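Local atomic coordinates of phosphoserine aminotransferase SerC (Cytophaga hutchinsonii ATCC 33406, PDB entry 3FFR), a protein that probably catalyses the pyridoxal-phosphate-dependent transfer of an amino group from glutamate to 3-phosphohydroxypyruvate, giving phosphoserine for serine biosynthesis. Residues F8-E14 with I339-H345; Y45-S49 with E63-L67; F116-F120 with S142-M147; D183-V189 with V201-R207; K274-I278 with V350-V354. All blocks are in the same frame, centred on the assembly; numbering follows the deposited sequence.

Contact 1 (F8-E14 with I339-H345)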
# COMPACT_ATOMS: atom_id res chain seq x y z
N PHE A 8 5.82 23.29 -3.81
CA PHE A 8 6.28 22.96 -5.15
C PHE A 8 7.37 21.91 -5.04
O PHE A 8 8.42 21.98 -5.68
CB PHE A 8 6.81 24.22 -5.86
CG PHE A 8 5.76 25.30 -6.03
CD1 PHE A 8 4.96 25.34 -7.16
CD2 PHE A 8 5.60 26.27 -5.06
CE1 PHE A 8 4.03 26.33 -7.34
CE2 PHE A 8 4.66 27.26 -5.21
CZ PHE A 8 3.86 27.30 -6.37
N THR A 9 7.07 20.89 -4.23
CA THR A 9 7.98 19.77 -3.96
C THR A 9 7.63 18.57 -4.89
O THR A 9 6.47 18.35 -5.23
CB THR A 9 7.91 19.36 -2.50
OG1 THR A 9 6.53 19.19 -2.17
CG2 THR A 9 8.52 20.43 -1.60
N PRO A 10 8.64 17.81 -5.32
CA PRO A 10 8.38 16.82 -6.38
C PRO A 10 7.88 15.46 -6.01
O PRO A 10 8.21 14.49 -6.68
CB PRO A 10 9.74 16.74 -7.09
CG PRO A 10 10.71 16.97 -5.99
CD PRO A 10 10.08 18.06 -5.15
N GLY A 11 7.09 15.40 -4.96
CA GLY A 11 6.38 14.17 -4.56
C GLY A 11 6.80 13.55 -3.25
O GLY A 11 7.99 13.26 -3.05
N PRO A 12 5.88 13.48 -2.27
CA PRO A 12 4.54 14.05 -2.26
C PRO A 12 4.54 15.51 -2.63
O PRO A 12 5.59 16.16 -2.64
CB PRO A 12 4.11 13.86 -0.79
CG PRO A 12 4.87 12.63 -0.35
CD PRO A 12 6.20 12.80 -1.00
N SER A 13 3.36 16.03 -2.95
CA SER A 13 3.26 17.42 -3.39
C SER A 13 1.87 17.96 -3.09
O SER A 13 1.01 17.28 -2.52
CB SER A 13 3.59 17.58 -4.88
OG SER A 13 3.87 18.93 -5.23
N GLU A 14 1.64 19.19 -3.51
CA GLU A 14 0.36 19.84 -3.32
C GLU A 14 -0.77 18.92 -3.86
O GLU A 14 -0.68 18.39 -4.96
CB GLU A 14 0.37 21.20 -4.02
CG GLU A 14 -0.70 22.17 -3.64
CD GLU A 14 -0.65 22.64 -2.19
OE1 GLU A 14 0.42 22.65 -1.51
OE2 GLU A 14 -1.72 23.03 -1.74
N ILE A 339 11.72 22.36 -8.58
CA ILE A 339 10.40 22.98 -8.60
C ILE A 339 9.40 22.07 -9.31
O ILE A 339 9.49 21.86 -10.51
CB ILE A 339 10.42 24.36 -9.29
CG1 ILE A 339 11.38 25.32 -8.62
CG2 ILE A 339 9.01 24.96 -9.31
CD1 ILE A 339 11.65 26.64 -9.40
N ALA A 340 8.49 21.50 -8.53
CA ALA A 340 7.43 20.67 -9.07
C ALA A 340 6.45 21.58 -9.82
O ALA A 340 6.09 22.67 -9.36
CB ALA A 340 6.70 19.89 -7.97
N ASN A 341 6.08 21.11 -11.01
CA ASN A 341 5.08 21.77 -11.87
C ASN A 341 4.08 20.71 -12.27
O ASN A 341 4.17 20.11 -13.33
CB ASN A 341 5.75 22.38 -13.11
CG ASN A 341 4.74 22.85 -14.18
OD1 ASN A 341 3.59 23.25 -13.86
ND2 ASN A 341 5.16 22.82 -15.43
N PHE A 342 3.17 20.45 -11.34
CA PHE A 342 2.16 19.38 -11.47
C PHE A 342 0.75 19.99 -11.73
O PHE A 342 0.55 21.20 -11.49
CB PHE A 342 2.11 18.53 -10.21
CG PHE A 342 3.42 17.82 -9.87
CD1 PHE A 342 4.36 17.58 -10.83
CD2 PHE A 342 3.62 17.30 -8.59
CE1 PHE A 342 5.52 16.90 -10.53
CE2 PHE A 342 4.77 16.60 -8.29
CZ PHE A 342 5.72 16.41 -9.29
N PRO A 343 -0.22 19.16 -12.17
CA PRO A 343 -1.56 19.73 -12.44
C PRO A 343 -2.15 20.46 -11.25
O PRO A 343 -2.92 21.41 -11.43
CB PRO A 343 -2.38 18.51 -12.86
CG PRO A 343 -1.33 17.65 -13.59
CD PRO A 343 -0.10 17.79 -12.73
N ALA A 344 -1.76 20.04 -10.05
CA ALA A 344 -2.26 20.65 -8.79
C ALA A 344 -1.82 22.07 -8.61
O ALA A 344 -2.43 22.83 -7.84
CB ALA A 344 -1.82 19.85 -7.56
N HIS A 345 -0.74 22.41 -9.30
CA HIS A 345 -0.20 23.78 -9.22
C HIS A 345 -0.83 24.63 -10.30
O HIS A 345 -0.77 24.29 -11.48
CB HIS A 345 1.33 23.77 -9.39
CG HIS A 345 2.03 22.90 -8.38
ND1 HIS A 345 2.60 21.69 -8.71
CD2 HIS A 345 2.22 23.06 -7.05
CE1 HIS A 345 3.10 21.14 -7.62
NE2 HIS A 345 2.89 21.95 -6.60
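The rings of Phe8 and His345 lie nearly parallel, their planes 21° apart, but they are slid past each other in opposite directions. Their centroids are 4.9 Å apart, so overlap is slight: Phe8 CD1 meets His345 CD2 at 3.6 Å. Phe8 CG stands anti to its carbonyl carbon (chi1 -61°), which carries the ring alongside the imidazole. The carbonyl O of Ala340 sits at the edge of the Phe8 ring and also over the rim of one imidazole face; buried here, it has no hydrogen-bond partner in the model. His345 is fixed from both ends: Phe342 N donates to ND1 at 3.0 Å, in the ring plane, and NE2 bonds to the backbone O of Tyr7. An alanine at His345 is likely to leave Phe342 N and Tyr7 O without these partners and to open a gap beside Phe8. Between the backbones, Ala340 N reaches Phe8 O at 2.9 Å along an almost straight bond (174°). The Ala340 methyl is wedged between Thr9 O, 3.2 Å from its CB, and the centre of one Phe342 face. Ser13 CB comes to the edge of that Phe342 ring at 3.7 Å, while Ser13 OG bonds to Thr9 O at 2.7 Å, which ties the loop back on itself. Glu14 carries a salt bridge to Lys30 of the second subunit. Gly11, ahead of cis Pro12, touches the bound serine. The loop after strand 6-8, packed on the end of strand 336-340, thus borders what is probably the substrate site, as in class-V aminotransferases.

Contact 2 (Y45-S49 with E63-L67). With P33 (3,6,9,12,15,18-hexaoxaicosane-1,20-diol), chain K.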
# COMPACT_ATOMS: atom_id res chain seq x y z
N TYR A 45 -13.80 1.07 -8.31
CA TYR A 45 -12.64 0.52 -9.02
C TYR A 45 -12.78 0.85 -10.50
O TYR A 45 -11.87 1.41 -11.12
CB TYR A 45 -12.54 -1.00 -8.80
CG TYR A 45 -11.42 -1.66 -9.54
CD1 TYR A 45 -11.47 -1.80 -10.95
CD2 TYR A 45 -10.32 -2.15 -8.87
CE1 TYR A 45 -10.42 -2.41 -11.64
CE2 TYR A 45 -9.27 -2.78 -9.55
CZ TYR A 45 -9.32 -2.89 -10.92
OH TYR A 45 -8.24 -3.48 -11.56
N LYS A 46 -13.93 0.54 -11.07
CA LYS A 46 -14.12 0.67 -12.52
C LYS A 46 -14.04 2.09 -12.97
O LYS A 46 -13.53 2.39 -14.05
CB LYS A 46 -15.46 0.05 -12.94
CG LYS A 46 -15.61 -0.12 -14.42
CD LYS A 46 -16.88 -0.90 -14.71
CE LYS A 46 -16.95 -1.30 -16.19
NZ LYS A 46 -17.00 -0.15 -17.12
N THR A 47 -14.48 2.99 -12.11
CA THR A 47 -14.41 4.42 -12.45
C THR A 47 -12.96 4.85 -12.63
O THR A 47 -12.60 5.51 -13.61
CB THR A 47 -15.06 5.27 -11.35
OG1 THR A 47 -16.47 4.97 -11.30
CG2 THR A 47 -14.86 6.75 -11.59
N ALA A 48 -12.12 4.46 -11.68
CA ALA A 48 -10.67 4.81 -11.73
C ALA A 48 -10.02 4.14 -12.92
O ALA A 48 -9.31 4.79 -13.70
CB ALA A 48 -9.96 4.41 -10.43
N SER A 49 -10.28 2.85 -13.08
CA SER A 49 -9.68 2.09 -14.22
C SER A 49 -10.12 2.64 -15.59
O SER A 49 -9.29 2.96 -16.46
CB SER A 49 -10.02 0.59 -14.09
OG SER A 49 -9.41 -0.18 -15.10
N GLU A 63 -4.05 -3.24 -20.02
CA GLU A 63 -4.81 -3.31 -18.76
C GLU A 63 -4.19 -2.39 -17.71
O GLU A 63 -3.04 -1.96 -17.82
CB GLU A 63 -4.88 -4.74 -18.24
CG GLU A 63 -5.82 -4.82 -17.06
CD GLU A 63 -7.22 -4.39 -17.42
OE1 GLU A 63 -7.89 -5.22 -18.09
OE2 GLU A 63 -7.64 -3.25 -17.04
N VAL A 64 -5.00 -2.06 -16.71
CA VAL A 64 -4.60 -1.21 -15.62
C VAL A 64 -4.64 -2.05 -14.36
O VAL A 64 -5.67 -2.66 -14.08
CB VAL A 64 -5.60 -0.02 -15.44
CG1 VAL A 64 -5.34 0.74 -14.13
CG2 VAL A 64 -5.55 0.94 -16.60
N LEU A 65 -3.54 -2.07 -13.61
CA LEU A 65 -3.45 -2.79 -12.33
C LEU A 65 -3.05 -1.85 -11.20
O LEU A 65 -2.22 -0.95 -11.37
CB LEU A 65 -2.45 -3.96 -12.37
CG LEU A 65 -2.72 -4.99 -13.48
CD1 LEU A 65 -1.60 -6.07 -13.42
CD2 LEU A 65 -4.14 -5.64 -13.36
N PHE A 66 -3.68 -2.07 -10.06
CA PHE A 66 -3.38 -1.30 -8.86
C PHE A 66 -2.53 -2.05 -7.83
O PHE A 66 -2.82 -3.20 -7.46
CB PHE A 66 -4.65 -0.82 -8.17
CG PHE A 66 -5.52 0.06 -9.02
CD1 PHE A 66 -5.05 1.27 -9.53
CD2 PHE A 66 -6.81 -0.32 -9.32
CE1 PHE A 66 -5.87 2.08 -10.31
CE2 PHE A 66 -7.63 0.49 -10.11
CZ PHE A 66 -7.15 1.68 -10.61
N LEU A 67 -1.47 -1.37 -7.41
CA LEU A 67 -0.50 -1.86 -6.41
C LEU A 67 -0.28 -0.80 -5.33
O LEU A 67 -0.97 0.24 -5.30
CB LEU A 67 0.81 -2.32 -7.03
CG LEU A 67 0.67 -3.43 -8.10
CD1 LEU A 67 0.26 -2.92 -9.47
CD2 LEU A 67 2.00 -4.28 -8.20
O4 P33 K . -4.34 -7.56 -22.96
C3 P33 K . -5.42 -7.62 -22.01
C2 P33 K . -6.41 -6.46 -22.10
O1 P33 K . -7.19 -6.45 -20.88
O HOH W 1 -8.31 -2.61 -14.20
O HOH W 2 -5.85 -3.90 -10.11
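Helix 45-49 passes over strand 63-67 with axes 9.9 Å apart at closest and N-to-C directions at 120°, bringing Ser49 and Val64 nearest in the backbone. The contact turns on an edge-to-face (T-shaped) pair: the CD2-CE2 edge of Phe66 is directed at one face of Tyr45, with planes at 79° and centroids 5.1 Å apart. Tyr45 CE2 and Phe66 CD2 approach to 3.5 Å. Tyr45 CG is anti to the backbone N (chi1 177°), which extends the ring from the helix toward the strand. Phe66 CZ lies 3.9 Å from Ala48 CB, so the far end of the phenyl ring rests against the helix. No direct hydrogen bond joins the segments; water does it. One water is gripped by Tyr45 OH, Ser49 OG, Glu63 OE2 and Val64 O, donating to the last at 2.6 Å. A second links Tyr45 OH to Phe66 N, 2.8 Å from each. A phenylalanine in place of Tyr45 would probably leave both waters short of a partner and loosen the bridge to the strand. Glu63 OE2 also accepts from Val64 N at 2.9 Å and forms a salt bridge with Lys53, while OE1 has a weak bond to a polyether molecule. This is a helix laid on the outermost strand, within the chain, of the seven-stranded mixed sheet that marks the large domain of fold-type I pyridoxal-phosphate enzymes.

Contact 3 (F116-F120 with S142-M147)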
# COMPACT_ATOMS: atom_id res chain seq x y z
N PHE A 116 24.91 11.97 -13.87
CA PHE A 116 23.85 12.73 -13.21
C PHE A 116 23.77 14.11 -13.83
O PHE A 116 24.78 14.84 -13.90
CB PHE A 116 24.11 12.83 -11.70
CG PHE A 116 22.97 13.44 -10.91
CD1 PHE A 116 22.88 14.80 -10.76
CD2 PHE A 116 22.02 12.64 -10.29
CE1 PHE A 116 21.84 15.37 -10.02
CE2 PHE A 116 20.99 13.20 -9.56
CZ PHE A 116 20.92 14.56 -9.41
N GLY A 117 22.58 14.49 -14.27
CA GLY A 117 22.36 15.79 -14.87
C GLY A 117 22.33 15.72 -16.38
O GLY A 117 22.03 16.68 -17.07
N LYS A 118 22.64 14.53 -16.88
CA LYS A 118 22.61 14.26 -18.32
C LYS A 118 21.60 13.21 -18.72
O LYS A 118 21.09 12.45 -17.91
CB LYS A 118 24.00 13.88 -18.83
CG LYS A 118 24.98 15.03 -18.77
CD LYS A 118 26.33 14.63 -19.18
CE LYS A 118 27.23 15.87 -19.27
NZ LYS A 118 28.60 15.47 -19.70
N GLY A 119 21.34 13.19 -20.01
CA GLY A 119 20.40 12.25 -20.60
C GLY A 119 21.04 11.39 -21.66
O GLY A 119 22.27 11.27 -21.75
N PHE A 120 20.17 10.80 -22.48
CA PHE A 120 20.56 9.82 -23.49
C PHE A 120 20.33 10.25 -24.93
O PHE A 120 19.40 11.01 -25.24
CB PHE A 120 19.78 8.51 -23.25
CG PHE A 120 20.12 7.88 -21.93
CD1 PHE A 120 21.26 7.11 -21.79
CD2 PHE A 120 19.33 8.11 -20.81
CE1 PHE A 120 21.58 6.55 -20.55
CE2 PHE A 120 19.67 7.57 -19.59
CZ PHE A 120 20.79 6.79 -19.47
N SER A 142 15.35 12.78 -9.69
CA SER A 142 16.50 13.24 -8.91
C SER A 142 17.29 14.34 -9.61
O SER A 142 17.79 15.27 -8.96
CB SER A 142 17.45 12.08 -8.55
OG SER A 142 17.99 11.45 -9.70
N SER A 143 17.35 14.27 -10.94
CA SER A 143 18.20 15.17 -11.72
C SER A 143 17.46 16.16 -12.61
O SER A 143 18.06 17.10 -13.11
CB SER A 143 19.12 14.34 -12.59
OG SER A 143 18.38 13.67 -13.59
N GLY A 144 16.18 15.90 -12.82
CA GLY A 144 15.36 16.74 -13.69
C GLY A 144 15.53 16.49 -15.19
O GLY A 144 15.22 17.36 -16.02
N VAL A 145 16.05 15.32 -15.53
CA VAL A 145 16.23 14.92 -16.92
C VAL A 145 15.12 14.00 -17.40
O VAL A 145 14.75 13.02 -16.74
CB VAL A 145 17.58 14.20 -17.16
CG1 VAL A 145 17.72 13.70 -18.67
CG2 VAL A 145 18.80 15.14 -16.78
N SER A 146 14.57 14.34 -18.56
CA SER A 146 13.57 13.50 -19.22
C SER A 146 14.14 12.78 -20.42
O SER A 146 15.15 13.17 -20.98
CB SER A 146 12.36 14.31 -19.69
OG SER A 146 11.68 14.99 -18.64
N MSE A 147 13.46 11.69 -20.76
CA MSE A 147 13.67 10.97 -22.03
C MSE A 147 12.37 11.18 -22.83
O MSE A 147 11.38 10.47 -22.60
CB MSE A 147 13.91 9.49 -21.86
CG MSE A 147 14.20 8.86 -23.20
SE MSE A 147 14.51 6.95 -23.14
CE MSE A 147 16.46 6.95 -22.82
O HOH W 3 20.50 12.68 -15.08
O HOH W 4 17.20 11.32 -21.83
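A single water ties Gly117 to Ser143: it accepts from Gly117 N at 2.9 Å, donates to Lys118 O, and accepts from Ser143 OG at 2.8 Å. Three bonds thus hold it between two segments that run almost the same way, their end-to-end directions 8° apart, with no direct hydrogen bond between them. Ser143 OG lies between the backbone N and carbonyl carbon of its own residue (chi1 68°), a torsion that turns it to the water, while CB, set by the backbone, stands over one face of Phe116, a CH-pi contact 3.7 Å from the ring centroid and 15° off its normal. Phe116 CZ also comes within 3.2 Å of Ser142 O, met obliquely. The polar end of Ser142 turns elsewhere, to Glu140 and to Ser93 N. Gly144 and Val145 both face Glu140, a G1 beta bulge in the short antiparallel pair formed by 139-140 and 145-146, and Val145, in the bulge, points toward 116-120. Its two methyls divide the work: CG2 rests on Gly117 O at 3.6 Å, and CG1 on Gly119 CA, also at 3.6 Å. A beta carbon at Gly119 would come to about 3.0 Å from that CG1, so the bare backbone there permits the close approach. Farther along, the selenomethionine at Met147 bends at chi3 to set its CE 3.7 Å from Phe120 CD2, the two side chains lying at a slant. A second water joins Phe120 N to Ser146 O. Lys118 is exposed, whereas Phe120 and Met147 both reach Cys89 of strand 85-90.

Contact 4 (D183-V189 with V201-R207)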
# COMPACT_ATOMS: atom_id res chain seq x y z
N ASP A 183 5.58 -1.31 -24.04
CA ASP A 183 4.72 -2.38 -23.54
C ASP A 183 4.07 -2.09 -22.19
O ASP A 183 3.09 -2.73 -21.81
CB ASP A 183 5.53 -3.67 -23.46
CG ASP A 183 6.09 -4.08 -24.84
OD1 ASP A 183 5.27 -4.57 -25.68
OD2 ASP A 183 7.34 -3.95 -25.04
N SER A 184 4.58 -1.09 -21.51
CA SER A 184 4.10 -0.80 -20.16
C SER A 184 4.63 0.51 -19.65
O SER A 184 5.72 0.98 -20.03
CB SER A 184 4.57 -1.94 -19.21
OG SER A 184 4.30 -1.74 -17.82
N VAL A 185 3.77 1.14 -18.85
CA VAL A 185 4.14 2.35 -18.12
C VAL A 185 3.59 2.25 -16.71
O VAL A 185 2.61 1.56 -16.45
CB VAL A 185 3.66 3.63 -18.85
CG1 VAL A 185 2.14 3.77 -18.78
CG2 VAL A 185 4.33 4.88 -18.29
N PHE A 186 4.26 2.92 -15.78
CA PHE A 186 3.80 2.91 -14.40
C PHE A 186 4.07 4.21 -13.71
O PHE A 186 4.92 5.02 -14.10
CB PHE A 186 4.41 1.73 -13.62
CG PHE A 186 5.93 1.77 -13.55
CD1 PHE A 186 6.70 1.17 -14.53
CD2 PHE A 186 6.58 2.42 -12.51
CE1 PHE A 186 8.09 1.19 -14.48
CE2 PHE A 186 7.97 2.44 -12.46
CZ PHE A 186 8.72 1.83 -13.45
N PHE A 187 3.27 4.41 -12.68
CA PHE A 187 3.39 5.59 -11.81
C PHE A 187 2.84 5.32 -10.44
O PHE A 187 2.32 4.24 -10.13
CB PHE A 187 2.67 6.79 -12.44
CG PHE A 187 1.17 6.64 -12.62
CD1 PHE A 187 0.65 6.02 -13.75
CD2 PHE A 187 0.29 7.15 -11.70
CE1 PHE A 187 -0.75 5.88 -13.94
CE2 PHE A 187 -1.10 7.01 -11.87
CZ PHE A 187 -1.61 6.39 -13.00
N SER A 188 3.05 6.31 -9.59
CA SER A 188 2.37 6.31 -8.27
C SER A 188 1.66 7.65 -8.16
O SER A 188 1.96 8.59 -8.91
CB SER A 188 3.30 5.94 -7.12
OG SER A 188 4.41 6.75 -7.04
N VAL A 189 0.71 7.75 -7.25
CA VAL A 189 -0.27 8.85 -7.31
C VAL A 189 0.07 10.18 -6.65
O VAL A 189 -0.69 11.16 -6.82
CB VAL A 189 -1.66 8.39 -6.79
CG1 VAL A 189 -2.22 7.23 -7.68
CG2 VAL A 189 -1.61 8.00 -5.27
N VAL A 201 0.20 2.43 -9.84
CA VAL A 201 -0.55 2.03 -11.02
C VAL A 201 0.38 1.49 -12.10
O VAL A 201 1.33 2.15 -12.54
CB VAL A 201 -1.39 3.22 -11.59
CG1 VAL A 201 -2.27 2.74 -12.72
CG2 VAL A 201 -2.31 3.86 -10.47
N TRP A 202 0.09 0.26 -12.50
CA TRP A 202 0.85 -0.48 -13.51
C TRP A 202 -0.03 -0.70 -14.73
O TRP A 202 -0.99 -1.41 -14.69
CB TRP A 202 1.37 -1.79 -12.91
CG TRP A 202 2.34 -2.57 -13.75
CD1 TRP A 202 2.97 -2.15 -14.88
CD2 TRP A 202 2.91 -3.85 -13.42
NE1 TRP A 202 3.80 -3.13 -15.34
CE2 TRP A 202 3.81 -4.18 -14.46
CE3 TRP A 202 2.69 -4.77 -12.39
CZ2 TRP A 202 4.52 -5.39 -14.49
CZ3 TRP A 202 3.41 -5.98 -12.42
CH2 TRP A 202 4.29 -6.29 -13.46
N ILE A 203 0.35 -0.02 -15.80
CA ILE A 203 -0.32 -0.13 -17.09
C ILE A 203 0.53 -1.07 -17.93
O ILE A 203 1.74 -0.86 -18.09
CB ILE A 203 -0.45 1.26 -17.74
CG1 ILE A 203 -1.45 2.12 -16.92
CG2 ILE A 203 -0.84 1.15 -19.22
CD1 ILE A 203 -1.49 3.56 -17.35
N LEU A 204 -0.08 -2.14 -18.43
CA LEU A 204 0.70 -3.16 -19.14
C LEU A 204 -0.10 -3.83 -20.22
O LEU A 204 -1.31 -3.92 -20.14
CB LEU A 204 1.21 -4.22 -18.15
CG LEU A 204 0.22 -5.27 -17.55
CD1 LEU A 204 1.00 -6.27 -16.69
CD2 LEU A 204 -0.96 -4.65 -16.73
N ASN A 205 0.61 -4.30 -21.22
CA ASN A 205 -0.02 -4.96 -22.36
C ASN A 205 0.02 -6.48 -22.36
O ASN A 205 0.54 -7.18 -21.46
CB ASN A 205 0.47 -4.38 -23.71
CG ASN A 205 1.88 -4.87 -24.08
OD1 ASN A 205 2.47 -5.68 -23.39
ND2 ASN A 205 2.42 -4.35 -25.19
N ASP A 206 -0.60 -6.98 -23.42
CA ASP A 206 -0.72 -8.42 -23.66
C ASP A 206 0.64 -9.13 -23.65
O ASP A 206 0.74 -10.28 -23.20
CB ASP A 206 -1.44 -8.70 -25.01
CG ASP A 206 -0.69 -8.09 -26.27
OD1 ASP A 206 -0.37 -6.87 -26.37
OD2 ASP A 206 -0.46 -8.87 -27.23
N ARG A 207 1.64 -8.48 -24.22
CA ARG A 207 3.00 -9.08 -24.30
C ARG A 207 3.60 -9.29 -22.89
O ARG A 207 4.25 -10.30 -22.58
CB ARG A 207 3.92 -8.23 -25.18
CG ARG A 207 3.42 -8.07 -26.62
CD ARG A 207 4.37 -7.35 -27.52
NE ARG A 207 5.62 -8.09 -27.66
CZ ARG A 207 6.81 -7.66 -27.24
NH1 ARG A 207 6.98 -6.48 -26.70
NH2 ARG A 207 7.87 -8.44 -27.41
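Val201 lies over one face of the Phe187 ring, its CB 3.7 Å from the centroid in a CH-pi contact. Phe187 N bonds to Val201 O, and Val201 N to Phe187 O at 2.8 Å with a 177° N-H...O angle. On the other face of the sheet, the one with Trp202 and Ser184, the grip is by hydrogen bonds: Trp202 NE1 donates to Ser184 OG at 2.9 Å, in the ring plane, and OG in turn donates to Ile203 O at 2.7 Å. Val185 N comes to Ile203 O from the opposite face of the carbonyl plane, so two donors hold this oxygen. Only Val189 is loose, its CG1 4.4 Å from Val201 CG2. The Asp183 end is a tight polar cluster whose solvent side is the partly exposed Arg207. Asp183 OD1 takes Asn205 ND2 on its anti lone pair at 2.9 Å and, from above the carboxylate plane, Arg207 NH1 at 2.8 Å, a salt bridge; OD2 goes to Arg156. Ser188 OG hydrogen-bonds the phosphate of the pyridoxal phosphate carried on Lys191. The hairpin of 184-188 and 200-205 lies inside the large sheet, between strands 163-167 and 62-67, with helix 70-81 against Phe186 and Trp202.

Contact 5 (K274-I278 with V350-V354)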
# COMPACT_ATOMS: atom_id res chain seq x y z
N LYS A 274 3.17 26.98 -17.50
CA LYS A 274 3.83 27.16 -16.20
C LYS A 274 5.34 26.97 -16.30
O LYS A 274 6.12 27.72 -15.72
CB LYS A 274 3.28 26.21 -15.14
CG LYS A 274 1.90 26.60 -14.65
CD LYS A 274 1.36 25.59 -13.67
CE LYS A 274 0.76 24.39 -14.37
NZ LYS A 274 0.70 23.17 -13.47
N ALA A 275 5.74 25.96 -17.07
CA ALA A 275 7.18 25.67 -17.23
C ALA A 275 7.87 26.87 -17.90
O ALA A 275 8.98 27.28 -17.55
CB ALA A 275 7.40 24.37 -18.07
N ALA A 276 7.15 27.47 -18.85
CA ALA A 276 7.70 28.60 -19.61
C ALA A 276 7.93 29.80 -18.68
O ALA A 276 8.93 30.53 -18.80
CB ALA A 276 6.80 28.94 -20.80
N LEU A 277 7.02 30.01 -17.76
CA LEU A 277 7.15 31.12 -16.79
C LEU A 277 8.41 30.95 -15.96
O LEU A 277 9.21 31.88 -15.77
CB LEU A 277 5.96 31.19 -15.82
CG LEU A 277 4.65 31.80 -16.25
CD1 LEU A 277 3.67 31.79 -15.05
CD2 LEU A 277 4.89 33.24 -16.76
N ILE A 278 8.58 29.72 -15.47
CA ILE A 278 9.71 29.36 -14.62
C ILE A 278 11.02 29.44 -15.38
O ILE A 278 12.01 30.05 -14.92
CB ILE A 278 9.54 27.93 -13.97
CG1 ILE A 278 8.33 27.89 -13.02
CG2 ILE A 278 10.86 27.48 -13.27
CD1 ILE A 278 7.89 26.45 -12.63
N VAL A 350 2.07 29.54 -9.72
CA VAL A 350 3.42 29.56 -10.31
C VAL A 350 3.84 31.01 -10.56
O VAL A 350 5.00 31.39 -10.33
CB VAL A 350 3.52 28.69 -11.59
CG1 VAL A 350 4.84 28.90 -12.30
CG2 VAL A 350 3.38 27.20 -11.20
N HIS A 351 2.89 31.81 -11.01
CA HIS A 351 3.13 33.22 -11.24
C HIS A 351 3.58 33.87 -9.94
O HIS A 351 4.51 34.68 -9.93
CB HIS A 351 1.89 33.92 -11.78
CG HIS A 351 2.16 35.32 -12.24
ND1 HIS A 351 2.08 36.41 -11.40
CD2 HIS A 351 2.53 35.81 -13.45
CE1 HIS A 351 2.38 37.50 -12.06
NE2 HIS A 351 2.66 37.17 -13.31
N LYS A 352 2.91 33.53 -8.85
CA LYS A 352 3.26 34.09 -7.54
C LYS A 352 4.65 33.65 -7.13
O LYS A 352 5.46 34.44 -6.64
CB LYS A 352 2.26 33.73 -6.45
CG LYS A 352 2.64 34.28 -5.07
CD LYS A 352 1.66 33.82 -3.98
CE LYS A 352 2.02 34.36 -2.57
NZ LYS A 352 1.13 33.83 -1.48
N LEU A 353 4.94 32.37 -7.38
CA LEU A 353 6.26 31.84 -7.06
C LEU A 353 7.36 32.59 -7.83
O LEU A 353 8.35 33.04 -7.24
CB LEU A 353 6.37 30.33 -7.37
CG LEU A 353 7.76 29.71 -7.15
CD1 LEU A 353 8.19 29.67 -5.70
CD2 LEU A 353 7.75 28.26 -7.75
N VAL A 354 7.17 32.72 -9.14
CA VAL A 354 8.20 33.34 -10.00
C VAL A 354 8.38 34.82 -9.63
O VAL A 354 9.50 35.34 -9.56
CB VAL A 354 7.90 33.13 -11.50
CG1 VAL A 354 8.85 33.97 -12.39
CG2 VAL A 354 8.04 31.63 -11.85
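Lys274 opens the contact by laying its aliphatic part across Val350: CD comes to 3.6 Å from Val350 CG2, the two side chains crossing at about a right angle. The chain then bends at chi3, taking the charged end away from the helix pair, where NZ bonds to His345 O and weakly to Asn341 OD1. One turn on, Leu277 points to the second helix and its CD1 settles 4.1 Å from His351 CA, over the backbone; CD1 also lies 4.2 Å from Val350 CG1. Leu277 is partly exposed and its CD1 lies at the edge of the exposed His351 ring, which makes this the solvent side. Its carbonyl side completes the fit, since Val354 CG1 is 4.0 Å from Leu277 O. Ile278 ends the walk on the buried side. Its CG1 stands anti to the carbonyl carbon (chi1 -64°) and is thereby directed between two valines, 3.7 Å from Val350 CG1 and 3.9 Å from Val354 CG2. Val350 is therefore held by three residues of the first helix, with CG2 against Lys274 and CG1 against Leu277 and Ile278. No hydrogen bond crosses the interface; the fit is mainly apolar. The two helical segments run almost parallel, at 6°, with axes 9.7 Å apart. Helices 264-284 and 347-360 lie side by side on the five-stranded mixed sheet: Ala275 and Ile278 touch Ile303 of strand 302-307, and Leu353 touches Met323 and Val325 of strand 323-327.

Contacts 1, 2 and 4 are buried, and contact 5 largely so, with a solvent edge. Contacts 1 and 5 belong to the small-sheet side and touch through Lys274, whose NZ reaches His345 O; contact 1 mixes rings with backbone bonds beside the serine pocket, whereas contact 5 is mainly apolar helix packing with an exposed histidine on its solvent side. Contacts 2 and 4 share the large sheet, with strands 62-67 and 200-205 adjacent in it, yet one is joined by water and a T-shaped pair, the other by direct strand bonding. Contact 3 is the least buried, linking loops through waters, a CH-pi contact and methyl packing, its centre about 30 Å from that of contact 2.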